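Local coordinates for protein KLLA0F20702p (Kluyveromyces lactis, PDB 5Y5A) that is the Est1 telomerase protein of this yeast and probably helps bring telomerase to telomeres through its complex with Cdc13, at residues H88-I93 / H131-S136; S13-Q18 / S43-M48; S32-A37 / Q124-Q129. All coordinates share one frame; numbering follows the deposited sequence.

Interaction 1: H88-I93 / H131-S136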
ATOM      1  N   HIS A  88       2.947 -14.232  21.281  1.00 69.59           N
ATOM      2  CA  HIS A  88       3.420 -14.858  22.510  1.00 75.40           C
ATOM      3  C   HIS A  88       4.327 -16.063  22.287  1.00 75.76           C
ATOM      4  O   HIS A  88       5.094 -16.443  23.173  1.00 73.27           O
ATOM      5  CB  HIS A  88       2.227 -15.273  23.367  1.00 81.39           C
ATOM      6  CG  HIS A  88       1.396 -14.119  23.833  1.00 82.75           C
ATOM      7  ND1 HIS A  88       1.801 -13.271  24.840  1.00 84.03           N
ATOM      8  CD2 HIS A  88       0.186 -13.671  23.426  1.00 83.52           C
ATOM      9  CE1 HIS A  88       0.874 -12.350  25.035  1.00 84.12           C
ATOM     10  NE2 HIS A  88      -0.116 -12.570  24.190  1.00 84.25           N
ATOM     11  N   VAL A  89       4.239 -16.667  21.108  1.00 74.73           N
ATOM     12  CA  VAL A  89       5.014 -17.870  20.833  1.00 72.98           C
ATOM     13  C   VAL A  89       6.088 -17.635  19.778  1.00 70.21           C
ATOM     14  O   VAL A  89       7.266 -17.887  20.017  1.00 69.33           O
ATOM     15  CB  VAL A  89       4.112 -19.022  20.363  1.00 68.28           C
ATOM     16  CG1 VAL A  89       4.940 -20.267  20.115  1.00 72.24           C
ATOM     17  CG2 VAL A  89       3.021 -19.288  21.384  1.00 68.38           C
ATOM     18  N   HIS A  90       5.679 -17.215  18.598  1.00 64.81           N
ATOM     19  CA  HIS A  90       6.601 -17.037  17.504  1.00 69.21           C
ATOM     20  C   HIS A  90       7.436 -15.791  17.524  1.00 72.42           C
ATOM     21  O   HIS A  90       8.633 -15.864  17.371  1.00 76.65           O
ATOM     22  CB  HIS A  90       5.866 -17.119  16.189  1.00 73.07           C
ATOM     23  CG  HIS A  90       5.300 -18.463  15.909  1.00 74.62           C
ATOM     24  ND1 HIS A  90       4.417 -18.697  14.886  1.00 74.14           N
ATOM     25  CD2 HIS A  90       5.488 -19.649  16.523  1.00 76.80           C
ATOM     26  CE1 HIS A  90       4.086 -19.972  14.879  1.00 76.33           C
ATOM     27  NE2 HIS A  90       4.721 -20.571  15.864  1.00 76.51           N
ATOM     28  N   TYR A  91       6.816 -14.644  17.681  1.00 69.04           N
ATOM     29  CA  TYR A  91       7.589 -13.402  17.718  1.00 68.05           C
ATOM     30  C   TYR A  91       8.719 -13.421  18.759  1.00 71.80           C
ATOM     31  O   TYR A  91       9.838 -13.017  18.442  1.00 70.64           O
ATOM     32  CB  TYR A  91       6.702 -12.179  17.975  1.00 61.84           C
ATOM     33  CG  TYR A  91       7.519 -10.912  18.067  1.00 69.80           C
ATOM     34  CD1 TYR A  91       7.971 -10.272  16.919  1.00 70.22           C
ATOM     35  CD2 TYR A  91       7.872 -10.374  19.299  1.00 74.76           C
ATOM     36  CE1 TYR A  91       8.736  -9.124  16.995  1.00 75.41           C
ATOM     37  CE2 TYR A  91       8.637  -9.226  19.384  1.00 77.42           C
ATOM     38  CZ  TYR A  91       9.064  -8.604  18.232  1.00 78.99           C
ATOM     39  OH  TYR A  91       9.823  -7.462  18.318  1.00 83.38           O
ATOM     40  N   PRO A  92       8.438 -13.871  20.001  1.00 74.59           N
ATOM     41  CA  PRO A  92       9.540 -13.852  20.973  1.00 75.15           C
ATOM     42  C   PRO A  92      10.701 -14.767  20.590  1.00 74.01           C
ATOM     43  O   PRO A  92      11.847 -14.461  20.919  1.00 72.09           O
ATOM     44  CB  PRO A  92       8.874 -14.331  22.268  1.00 80.11           C
ATOM     45  CG  PRO A  92       7.654 -15.049  21.834  1.00 83.01           C
ATOM     46  CD  PRO A  92       7.179 -14.310  20.631  1.00 76.52           C
ATOM     47  N   ILE A  93      10.410 -15.867  19.905  1.00 73.38           N
ATOM     48  CA  ILE A  93      11.464 -16.732  19.388  1.00 70.00           C
ATOM     49  C   ILE A  93      12.276 -16.006  18.318  1.00 70.63           C
ATOM     50  O   ILE A  93      13.501 -15.944  18.396  1.00 70.52           O
ATOM     51  CB  ILE A  93      10.899 -18.030  18.790  1.00 68.74           C
ATOM     52  CG1 ILE A  93      10.219 -18.873  19.869  1.00 71.60           C
ATOM     53  CG2 ILE A  93      12.007 -18.835  18.132  1.00 68.96           C
ATOM     54  CD1 ILE A  93       9.531 -20.112  19.327  1.00 69.67           C
ATOM     55  N   HIS A 131       6.349 -22.765  10.417  1.00 71.80           N
ATOM     56  CA  HIS A 131       5.723 -22.644   9.112  1.00 70.05           C
ATOM     57  C   HIS A 131       4.536 -23.589   8.989  1.00 76.06           C
ATOM     58  O   HIS A 131       3.521 -23.245   8.385  1.00 77.77           O
ATOM     59  CB  HIS A 131       6.731 -22.925   8.001  1.00 64.03           C
ATOM     60  CG  HIS A 131       6.173 -22.732   6.629  1.00 62.97           C
ATOM     61  ND1 HIS A 131       5.659 -23.770   5.880  1.00 67.26           N
ATOM     62  CD2 HIS A 131       6.028 -21.617   5.874  1.00 59.37           C
ATOM     63  CE1 HIS A 131       5.230 -23.303   4.722  1.00 65.05           C
ATOM     64  NE2 HIS A 131       5.444 -21.999   4.691  1.00 59.57           N
ATOM     65  N   LYS A 132       4.666 -24.776   9.573  1.00 75.54           N
ATOM     66  CA  LYS A 132       3.618 -25.784   9.484  1.00 75.75           C
ATOM     67  C   LYS A 132       2.371 -25.379  10.250  1.00 70.57           C
ATOM     68  O   LYS A 132       1.266 -25.649   9.802  1.00 68.44           O
ATOM     69  CB  LYS A 132       4.117 -27.139   9.991  1.00 77.24           C
ATOM     70  CG  LYS A 132       4.786 -27.977   8.916  1.00 83.88           C
ATOM     71  CD  LYS A 132       5.263 -29.316   9.453  1.00 90.47           C
ATOM     72  CE  LYS A 132       6.031 -30.087   8.386  1.00 93.69           C
ATOM     73  NZ  LYS A 132       6.576 -31.374   8.897  1.00100.37           N
ATOM     74  N   LEU A 133       2.544 -24.734  11.399  1.00 69.05           N
ATOM     75  CA  LEU A 133       1.402 -24.301  12.200  1.00 67.87           C
ATOM     76  C   LEU A 133       0.456 -23.405  11.395  1.00 66.85           C
ATOM     77  O   LEU A 133      -0.767 -23.527  11.485  1.00 68.86           O
ATOM     78  CB  LEU A 133       1.878 -23.568  13.449  1.00 72.67           C
ATOM     79  CG  LEU A 133       0.786 -23.131  14.426  1.00 77.98           C
ATOM     80  CD1 LEU A 133       0.136 -24.331  15.080  1.00 75.57           C
ATOM     81  CD2 LEU A 133       1.371 -22.228  15.478  1.00 82.74           C
ATOM     82  N   TYR A 134       1.025 -22.519  10.591  1.00 61.02           N
ATOM     83  CA  TYR A 134       0.219 -21.584   9.815  1.00 65.93           C
ATOM     84  C   TYR A 134      -0.319 -22.194   8.530  1.00 66.39           C
ATOM     85  O   TYR A 134      -1.477 -21.981   8.176  1.00 65.92           O
ATOM     86  CB  TYR A 134       1.030 -20.334   9.493  1.00 62.31           C
ATOM     87  CG  TYR A 134       1.353 -19.522  10.719  1.00 63.65           C
ATOM     88  CD1 TYR A 134       0.337 -18.993  11.510  1.00 60.36           C
ATOM     89  CD2 TYR A 134       2.668 -19.283  11.089  1.00 60.43           C
ATOM     90  CE1 TYR A 134       0.624 -18.254  12.637  1.00 61.69           C
ATOM     91  CE2 TYR A 134       2.964 -18.540  12.215  1.00 57.48           C
ATOM     92  CZ  TYR A 134       1.941 -18.031  12.984  1.00 59.46           C
ATOM     93  OH  TYR A 134       2.233 -17.291  14.103  1.00 57.03           O
ATOM     94  N   TYR A 135       0.525 -22.945   7.830  1.00 65.28           N
ATOM     95  CA  TYR A 135       0.117 -23.566   6.579  1.00 71.12           C
ATOM     96  C   TYR A 135      -0.864 -24.724   6.807  1.00 77.12           C
ATOM     97  O   TYR A 135      -1.692 -25.007   5.942  1.00 79.96           O
ATOM     98  CB  TYR A 135       1.344 -24.049   5.797  1.00 73.87           C
ATOM     99  CG  TYR A 135       1.023 -24.504   4.390  1.00 76.91           C
ATOM    100  CD1 TYR A 135       0.665 -23.589   3.411  1.00 71.20           C
ATOM    101  CD2 TYR A 135       1.081 -25.847   4.040  1.00 82.93           C
ATOM    102  CE1 TYR A 135       0.368 -23.992   2.126  1.00 72.76           C
ATOM    103  CE2 TYR A 135       0.790 -26.261   2.753  1.00 85.74           C
ATOM    104  CZ  TYR A 135       0.429 -25.328   1.800  1.00 82.79           C
ATOM    105  OH  TYR A 135       0.135 -25.732   0.518  1.00 85.89           O
ATOM    106  N   SER A 136      -0.770 -25.391   7.959  1.00 76.21           N
ATOM    107  CA  SER A 136      -1.737 -26.432   8.325  1.00 71.43           C
ATOM    108  C   SER A 136      -3.126 -25.834   8.393  1.00 71.30           C
ATOM    109  O   SER A 136      -4.101 -26.418   7.918  1.00 72.55           O
ATOM    110  CB  SER A 136      -1.418 -27.070   9.683  1.00 68.14           C
ATOM    111  OG  SER A 136      -0.194 -27.777   9.670  1.00 71.61           O
TER

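Interaction 2: S13-Q18 / S43-M48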
ATOM      1  N   SER A  13      -0.039 -16.302  27.368  1.00 97.28           N
ATOM      2  CA  SER A  13       0.981 -15.695  28.206  1.00 99.73           C
ATOM      3  C   SER A  13       1.853 -16.793  28.809  1.00103.52           C
ATOM      4  O   SER A  13       3.072 -16.654  28.909  1.00105.51           O
ATOM      5  CB  SER A  13       0.343 -14.844  29.303  1.00107.55           C
ATOM      6  OG  SER A  13       1.304 -14.458  30.267  1.00112.98           O
ATOM      7  N   GLY A  14       1.211 -17.895  29.186  1.00102.19           N
ATOM      8  CA  GLY A  14       1.901 -19.048  29.733  1.00 98.54           C
ATOM      9  C   GLY A  14       2.826 -19.723  28.739  1.00 93.22           C
ATOM     10  O   GLY A  14       3.884 -20.223  29.113  1.00 92.29           O
ATOM     11  N   PHE A  15       2.428 -19.749  27.471  1.00 90.18           N
ATOM     12  CA  PHE A  15       3.283 -20.302  26.431  1.00 85.98           C
ATOM     13  C   PHE A  15       4.559 -19.489  26.352  1.00 83.89           C
ATOM     14  O   PHE A  15       5.661 -20.037  26.300  1.00 82.70           O
ATOM     15  CB  PHE A  15       2.581 -20.301  25.072  1.00 81.81           C
ATOM     16  CG  PHE A  15       1.400 -21.218  25.000  1.00 78.99           C
ATOM     17  CD1 PHE A  15       1.282 -22.283  25.869  1.00 77.85           C
ATOM     18  CD2 PHE A  15       0.407 -21.014  24.059  1.00 77.13           C
ATOM     19  CE1 PHE A  15       0.196 -23.126  25.805  1.00 81.03           C
ATOM     20  CE2 PHE A  15      -0.682 -21.858  23.993  1.00 75.21           C
ATOM     21  CZ  PHE A  15      -0.788 -22.911  24.865  1.00 76.10           C
ATOM     22  N   GLN A  16       4.386 -18.171  26.343  1.00 85.20           N
ATOM     23  CA  GLN A  16       5.501 -17.240  26.270  1.00 84.19           C
ATOM     24  C   GLN A  16       6.483 -17.478  27.412  1.00 92.15           C
ATOM     25  O   GLN A  16       7.673 -17.689  27.177  1.00 99.87           O
ATOM     26  CB  GLN A  16       4.989 -15.799  26.295  1.00 77.60           C
ATOM     27  CG  GLN A  16       6.064 -14.742  26.118  1.00 76.40           C
ATOM     28  CD  GLN A  16       5.484 -13.364  25.889  1.00 81.11           C
ATOM     29  OE1 GLN A  16       4.403 -13.223  25.319  1.00 84.10           O
ATOM     30  NE2 GLN A  16       6.197 -12.337  26.335  1.00 83.90           N
ATOM     31  N   LYS A  17       5.974 -17.474  28.643  1.00 91.49           N
ATOM     32  CA  LYS A  17       6.818 -17.641  29.825  1.00 95.19           C
ATOM     33  C   LYS A  17       7.539 -18.985  29.828  1.00 92.18           C
ATOM     34  O   LYS A  17       8.689 -19.077  30.253  1.00 94.79           O
ATOM     35  CB  LYS A  17       5.987 -17.485  31.102  1.00103.38           C
ATOM     36  CG  LYS A  17       5.325 -16.120  31.224  1.00107.93           C
ATOM     37  CD  LYS A  17       4.729 -15.869  32.604  1.00111.16           C
ATOM     38  CE  LYS A  17       4.132 -14.467  32.670  1.00113.33           C
ATOM     39  NZ  LYS A  17       3.621 -14.110  34.020  1.00116.51           N
ATOM     40  N   GLN A  18       6.860 -20.021  29.346  1.00 91.07           N
ATOM     41  CA  GLN A  18       7.473 -21.335  29.200  1.00 93.47           C
ATOM     42  C   GLN A  18       8.677 -21.292  28.261  1.00 94.91           C
ATOM     43  O   GLN A  18       9.740 -21.828  28.575  1.00 94.25           O
ATOM     44  CB  GLN A  18       6.449 -22.351  28.686  1.00 97.64           C
ATOM     45  CG  GLN A  18       5.494 -22.866  29.753  1.00104.55           C
ATOM     46  CD  GLN A  18       4.574 -23.962  29.244  1.00109.52           C
ATOM     47  OE1 GLN A  18       4.437 -24.164  28.037  1.00108.55           O
ATOM     48  NE2 GLN A  18       3.941 -24.678  30.167  1.00114.48           N
ATOM     49  N   SER A  43       0.901 -28.249  19.443  1.00 80.65           N
ATOM     50  CA  SER A  43      -0.129 -29.279  19.505  1.00 84.02           C
ATOM     51  C   SER A  43      -1.401 -28.759  20.164  1.00 83.54           C
ATOM     52  O   SER A  43      -2.506 -29.108  19.754  1.00 84.27           O
ATOM     53  CB  SER A  43       0.384 -30.506  20.260  1.00 83.11           C
ATOM     54  OG  SER A  43      -0.673 -31.413  20.513  1.00 88.78           O
ATOM     55  N   LYS A  44      -1.241 -27.927  21.187  1.00 81.43           N
ATOM     56  CA  LYS A  44      -2.385 -27.349  21.882  1.00 79.99           C
ATOM     57  C   LYS A  44      -3.073 -26.309  21.016  1.00 78.95           C
ATOM     58  O   LYS A  44      -4.299 -26.236  20.973  1.00 83.98           O
ATOM     59  CB  LYS A  44      -1.957 -26.716  23.203  1.00 79.41           C
ATOM     60  CG  LYS A  44      -1.547 -27.708  24.265  1.00 82.09           C
ATOM     61  CD  LYS A  44      -1.328 -27.020  25.602  1.00 84.96           C
ATOM     62  CE  LYS A  44      -1.039 -28.033  26.696  1.00 94.10           C
ATOM     63  NZ  LYS A  44      -0.889 -27.380  28.023  1.00 98.74           N
ATOM     64  N   ILE A  45      -2.271 -25.505  20.328  1.00 75.50           N
ATOM     65  CA  ILE A  45      -2.792 -24.431  19.500  1.00 77.34           C
ATOM     66  C   ILE A  45      -3.572 -24.998  18.318  1.00 80.88           C
ATOM     67  O   ILE A  45      -4.684 -24.548  18.027  1.00 75.35           O
ATOM     68  CB  ILE A  45      -1.660 -23.518  19.001  1.00 71.00           C
ATOM     69  CG1 ILE A  45      -1.012 -22.790  20.181  1.00 65.58           C
ATOM     70  CG2 ILE A  45      -2.179 -22.519  17.971  1.00 65.41           C
ATOM     71  CD1 ILE A  45       0.105 -21.846  19.776  1.00 67.59           C
ATOM     72  N   MET A  46      -2.989 -25.997  17.655  1.00 81.28           N
ATOM     73  CA  MET A  46      -3.643 -26.672  16.536  1.00 82.40           C
ATOM     74  C   MET A  46      -5.001 -27.196  16.972  1.00 79.68           C
ATOM     75  O   MET A  46      -5.949 -27.237  16.190  1.00 75.74           O
ATOM     76  CB  MET A  46      -2.774 -27.817  16.002  1.00 88.87           C
ATOM     77  CG  MET A  46      -1.653 -27.370  15.065  1.00 97.04           C
ATOM     78  SD  MET A  46      -0.484 -28.682  14.623  1.00114.11           S
ATOM     79  CE  MET A  46       0.681 -27.788  13.592  1.00 87.28           C
ATOM     80  N   GLN A  47      -5.086 -27.581  18.239  1.00 78.48           N
ATOM     81  CA  GLN A  47      -6.325 -28.084  18.809  1.00 75.02           C
ATOM     82  C   GLN A  47      -7.339 -26.976  19.077  1.00 74.52           C
ATOM     83  O   GLN A  47      -8.540 -27.187  18.929  1.00 76.99           O
ATOM     84  CB  GLN A  47      -6.031 -28.832  20.095  1.00 76.11           C
ATOM     85  CG  GLN A  47      -7.219 -29.534  20.675  1.00 77.05           C
ATOM     86  CD  GLN A  47      -6.788 -30.512  21.717  1.00 84.51           C
ATOM     87  OE1 GLN A  47      -5.601 -30.785  21.847  1.00 84.73           O
ATOM     88  NE2 GLN A  47      -7.738 -31.047  22.469  1.00 85.38           N
ATOM     89  N   MET A  48      -6.859 -25.805  19.488  1.00 73.56           N
ATOM     90  CA  MET A  48      -7.736 -24.654  19.654  1.00 79.05           C
ATOM     91  C   MET A  48      -8.335 -24.288  18.312  1.00 79.53           C
ATOM     92  O   MET A  48      -9.534 -24.017  18.204  1.00 87.52           O
ATOM     93  CB  MET A  48      -6.981 -23.462  20.232  1.00 74.91           C
ATOM     94  CG  MET A  48      -6.403 -23.705  21.611  1.00 75.67           C
ATOM     95  SD  MET A  48      -5.346 -22.331  22.088  1.00 89.86           S
ATOM     96  CE  MET A  48      -4.665 -22.932  23.627  1.00 76.96           C
TER

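Interaction 3: S32-A37 / Q124-Q129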
ATOM      1  N   SER A  32      17.203 -30.381  22.246  1.00141.61           N
ATOM      2  CA  SER A  32      16.062 -31.246  21.959  1.00137.76           C
ATOM      3  C   SER A  32      14.802 -30.793  22.686  1.00133.13           C
ATOM      4  O   SER A  32      13.742 -30.657  22.077  1.00131.05           O
ATOM      5  CB  SER A  32      16.381 -32.695  22.341  1.00140.95           C
ATOM      6  OG  SER A  32      17.485 -33.191  21.606  1.00143.33           O
ATOM      7  N   LEU A  33      14.919 -30.562  23.991  1.00132.15           N
ATOM      8  CA  LEU A  33      13.778 -30.139  24.799  1.00129.36           C
ATOM      9  C   LEU A  33      13.300 -28.759  24.378  1.00123.88           C
ATOM     10  O   LEU A  33      12.201 -28.337  24.736  1.00121.48           O
ATOM     11  CB  LEU A  33      14.136 -30.146  26.287  1.00134.72           C
ATOM     12  CG  LEU A  33      14.401 -31.518  26.913  1.00141.04           C
ATOM     13  CD1 LEU A  33      14.852 -31.379  28.362  1.00144.60           C
ATOM     14  CD2 LEU A  33      13.168 -32.409  26.818  1.00142.42           C
ATOM     15  N   MET A  34      14.135 -28.058  23.618  1.00120.81           N
ATOM     16  CA  MET A  34      13.752 -26.788  23.023  1.00116.45           C
ATOM     17  C   MET A  34      12.736 -27.009  21.911  1.00109.09           C
ATOM     18  O   MET A  34      11.782 -26.246  21.757  1.00101.67           O
ATOM     19  CB  MET A  34      14.982 -26.061  22.479  1.00117.25           C
ATOM     20  CG  MET A  34      14.676 -24.748  21.783  1.00114.82           C
ATOM     21  SD  MET A  34      16.179 -23.861  21.321  1.00254.14           S
ATOM     22  CE  MET A  34      16.867 -23.468  22.929  1.00124.80           C
ATOM     23  N   LYS A  35      12.947 -28.064  21.136  1.00110.95           N
ATOM     24  CA  LYS A  35      12.010 -28.424  20.085  1.00111.28           C
ATOM     25  C   LYS A  35      10.769 -29.069  20.696  1.00110.79           C
ATOM     26  O   LYS A  35       9.651 -28.853  20.228  1.00109.49           O
ATOM     27  CB  LYS A  35      12.668 -29.367  19.078  1.00113.33           C
ATOM     28  CG  LYS A  35      11.933 -29.475  17.755  1.00115.24           C
ATOM     29  CD  LYS A  35      12.708 -30.335  16.778  1.00121.51           C
ATOM     30  CE  LYS A  35      12.034 -30.381  15.418  1.00123.04           C
ATOM     31  NZ  LYS A  35      12.847 -31.156  14.438  1.00126.02           N
ATOM     32  N   GLY A  36      10.981 -29.851  21.752  1.00109.71           N
ATOM     33  CA  GLY A  36       9.899 -30.524  22.447  1.00106.75           C
ATOM     34  C   GLY A  36       8.861 -29.557  22.980  1.00 99.78           C
ATOM     35  O   GLY A  36       7.660 -29.772  22.825  1.00 97.79           O
ATOM     36  N   ALA A  37       9.327 -28.483  23.606  1.00 96.03           N
ATOM     37  CA  ALA A  37       8.435 -27.462  24.137  1.00 89.30           C
ATOM     38  C   ALA A  37       7.597 -26.838  23.028  1.00 85.34           C
ATOM     39  O   ALA A  37       6.395 -26.628  23.186  1.00 86.92           O
ATOM     40  CB  ALA A  37       9.229 -26.393  24.865  1.00 87.41           C
ATOM     41  N   GLN A 124      16.981 -23.931  11.823  1.00 93.19           N
ATOM     42  CA  GLN A 124      16.425 -24.823  10.819  1.00 95.28           C
ATOM     43  C   GLN A 124      15.807 -26.057  11.464  1.00 92.25           C
ATOM     44  O   GLN A 124      15.142 -26.844  10.796  1.00 95.66           O
ATOM     45  CB  GLN A 124      17.501 -25.220   9.810  1.00107.96           C
ATOM     46  CG  GLN A 124      17.949 -24.066   8.922  1.00116.00           C
ATOM     47  CD  GLN A 124      19.181 -24.391   8.093  1.00124.77           C
ATOM     48  OE1 GLN A 124      19.907 -25.350   8.376  1.00126.42           O
ATOM     49  NE2 GLN A 124      19.423 -23.587   7.061  1.00126.06           N
ATOM     50  N   LYS A 125      16.028 -26.218  12.767  1.00 91.12           N
ATOM     51  CA  LYS A 125      15.352 -27.257  13.536  1.00 92.00           C
ATOM     52  C   LYS A 125      13.931 -26.821  13.886  1.00 96.46           C
ATOM     53  O   LYS A 125      13.031 -27.650  14.023  1.00101.90           O
ATOM     54  CB  LYS A 125      16.118 -27.579  14.822  1.00 90.96           C
ATOM     55  CG  LYS A 125      17.527 -28.110  14.626  1.00 95.49           C
ATOM     56  CD  LYS A 125      18.145 -28.505  15.965  1.00 98.67           C
ATOM     57  CE  LYS A 125      19.580 -28.971  15.811  1.00101.13           C
ATOM     58  NZ  LYS A 125      20.157 -29.366  17.124  1.00105.05           N
ATOM     59  N   ILE A 126      13.741 -25.513  14.021  1.00 90.26           N
ATOM     60  CA  ILE A 126      12.499 -24.952  14.541  1.00 85.55           C
ATOM     61  C   ILE A 126      11.578 -24.420  13.448  1.00 80.87           C
ATOM     62  O   ILE A 126      10.361 -24.603  13.506  1.00 79.17           O
ATOM     63  CB  ILE A 126      12.791 -23.806  15.533  1.00 86.21           C
ATOM     64  CG1 ILE A 126      13.490 -24.343  16.785  1.00 89.87           C
ATOM     65  CG2 ILE A 126      11.517 -23.080  15.905  1.00 85.44           C
ATOM     66  CD1 ILE A 126      14.048 -23.266  17.693  1.00 90.45           C
ATOM     67  N   PHE A 127      12.166 -23.766  12.452  1.00 75.53           N
ATOM     68  CA  PHE A 127      11.392 -23.049  11.445  1.00 69.92           C
ATOM     69  C   PHE A 127      10.350 -23.889  10.693  1.00 73.37           C
ATOM     70  O   PHE A 127       9.257 -23.394  10.417  1.00 72.38           O
ATOM     71  CB  PHE A 127      12.323 -22.383  10.426  1.00 65.45           C
ATOM     72  CG  PHE A 127      11.620 -21.396   9.535  1.00 64.86           C
ATOM     73  CD1 PHE A 127      11.421 -20.094   9.951  1.00 67.02           C
ATOM     74  CD2 PHE A 127      11.134 -21.781   8.297  1.00 62.90           C
ATOM     75  CE1 PHE A 127      10.760 -19.186   9.142  1.00 71.08           C
ATOM     76  CE2 PHE A 127      10.472 -20.883   7.484  1.00 67.27           C
ATOM     77  CZ  PHE A 127      10.286 -19.583   7.903  1.00 68.22           C
ATOM     78  N   PRO A 128      10.675 -25.145  10.339  1.00 74.81           N
ATOM     79  CA  PRO A 128       9.627 -25.904   9.645  1.00 76.60           C
ATOM     80  C   PRO A 128       8.360 -26.131  10.475  1.00 76.98           C
ATOM     81  O   PRO A 128       7.286 -26.284   9.896  1.00 79.23           O
ATOM     82  CB  PRO A 128      10.315 -27.236   9.336  1.00 76.42           C
ATOM     83  CG  PRO A 128      11.750 -26.879   9.209  1.00 76.36           C
ATOM     84  CD  PRO A 128      11.979 -25.830  10.257  1.00 74.64           C
ATOM     85  N   GLN A 129       8.481 -26.151  11.797  1.00 73.95           N
ATOM     86  CA  GLN A 129       7.319 -26.335  12.661  1.00 78.22           C
ATOM     87  C   GLN A 129       6.454 -25.083  12.672  1.00 77.34           C
ATOM     88  O   GLN A 129       5.231 -25.156  12.534  1.00 75.14           O
ATOM     89  CB  GLN A 129       7.752 -26.694  14.082  1.00 82.00           C
ATOM     90  CG  GLN A 129       8.264 -28.116  14.214  1.00 93.02           C
ATOM     91  CD  GLN A 129       7.294 -29.122  13.624  1.00101.48           C
ATOM     92  OE1 GLN A 129       6.139 -29.208  14.047  1.00105.44           O
ATOM     93  NE2 GLN A 129       7.752 -29.874  12.629  1.00103.10           N
TER

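Interaction 1: H88-I93 / H131-S136
His90 and Tyr134 meet through a hydrogen bond that joins two helices at a buried point. His90 ND1 lies 2.7 Å from Tyr134 OH, and either atom could be the donor. The hydroxyl comes obliquely to the imidazole, and the bond is sharply bent at the phenol oxygen, with CZ-OH...ND1 near 97°. The two side chains come from opposite directions, with the ring planes at 80° and the centroids 5.0 Å apart. Tyr134 CE2 sits at the edge of the imidazole, in its plane; its modelled distance of 3.0 Å from His90 ND1 is short enough to be doubtful. The other imidazole nitrogen, His90 NE2, is bonded to His42 NE2, so both ring nitrogens are engaged and the rotation of the ring is fixed. A phenylalanine in place of Tyr134 would probably leave His90 ND1 without its mate and the imidazole held at one nitrogen instead of two.

Van der Waals contact adds to this. Leu133, with CG anti to the backbone N (chi1 -176°), brings its CD2 methyl to 3.6 Å from His90 CE1.

The 88-93 segment has a wider pi-type turn at 88-90 and is kinked at Pro92, whose nitrogen carries no hydrogen. Around the contact, helix 33-53 packs on Leu133 through His42 and Met46, helix 179-206 reaches Tyr134 through Ile195, and helix 7-21 touches Val89 through Phe15 and Leu19.

Interaction 2: S13-Q18 / S43-M48
Phe15 bridges the two helix segments and puts the far end of its ring among Lys44, Ile45 and Met48. The segments run nearly antiparallel, at 164°, with their axes 12.8 Å apart at closest approach. At that separation the backbones are distant, and long or bulky side chains have to make the contact. The CA atoms of Phe15 and Ile45, the nearest pair, are still 10.1 Å apart.

The phenyl group leaves its helix with CG anti to the carbonyl carbon (chi1 -66°), and the ring extends toward helix 33-53. Its distal carbons divide the partners, with CE2 meeting both Ile45 and Met48. CE2 of Phe15 comes within 3.9 Å of Ile45 CG1, the two side chains sliding past each other in opposite directions. Ile45 holds CG1 anti to its carbonyl carbon, which brings this branch, not CG2, to the ring. Met48 CE is 4.1 Å from Phe15 CZ and equally from Phe15 CE2, the methyl standing at the ring edge, near its plane. Met48 approaches head-on from the other helix, and its extended chain (chi2 172°) carries the terminal methyl this far. Lys44 is likewise extended beyond CG, yet it touches with a methylene: its CD is 4.2 Å from Phe15 CE1.

Phe12 meets the Phe15 ring edge-to-face, Val89 of helix 78-105 packs on Phe15, and Ile81 of the same helix touches both Ile45 and Met48.

The chemistry across the pair is apolar, with dispersion between an aromatic rim, methylenes and a methyl. The lysine contributes its aliphatic stem. Such a contact depends on shape and burial more than on direction, so it joins the two helices without a polar bond between them.

Interaction 3: S32-A37 / Q124-Q129
The side chain of Lys35 reaches alongside the backbone of helix 113-144 and meets the carbonyl of Lys125. Its CE is 3.2 Å from Lys125 O, while the terminal NZ is 3.5 Å from the same Lys125 O; the methylene is therefore the nearest group. The CE carbon, next to a probably charged ammonium, is likely to be polarised toward the carbonyl oxygen, though the geometry gives no hydrogen bond. The chain arrives fully extended, with CG anti to the backbone N (chi1 -163°).

A second contact is apolar. Met34 SD lies 4.2 Å from Ile126 CD1, so the thioether of one helix rests against the end of the isoleucine side chain. Lys125 starts out toward the 32-37 segment, but its amine leads away.

The backbones are close here, the CA atoms of Lys35 and Ile126 being 6.6 Å apart. Gln129 N bonds to Ile126 O at 3.0 Å; Lys125 O does not receive it, which is consistent with that oxygen being available to Lys35. Pro128, lacking an N-H, is part of the kink in this helix. On the other segment, Gly36 N bonds to Ser32 O at 2.9 Å, holding the turn that carries Met34 and Lys35.

Farther out, helix 78-105 supports the second segment, Phe97 touching Ile126 and Phe94 touching Phe127, while Ser198 and Gln199 of helix 179-206 also pack on Phe127. Such helix-on-helix packing at the periphery of the N-terminal helical part is consistent with the TPR-like, helical-repeat character of the Est1 family.

In the fold
The three contacts tie together the helices of one end of the chain. Interaction 1 is buried and polar at its centre, whereas interactions 2 and 3 are partly buried. Interaction 2 is apolar; interaction 3 mixes a thioether contact with a lysine stem against a backbone carbonyl. Helix 33-53 takes part in both of these, and helix 113-144 is shared by interactions 1 and 3. Interactions 1 and 2 touch directly, through His88 ND1 and Gln16 OE1 (2.6 Å, a probable hydrogen bond) and by packing of Leu133 CD1 on Met46 CG at 3.5 Å. Interactions 2 and 3, with centres about 14 Å apart, do not touch.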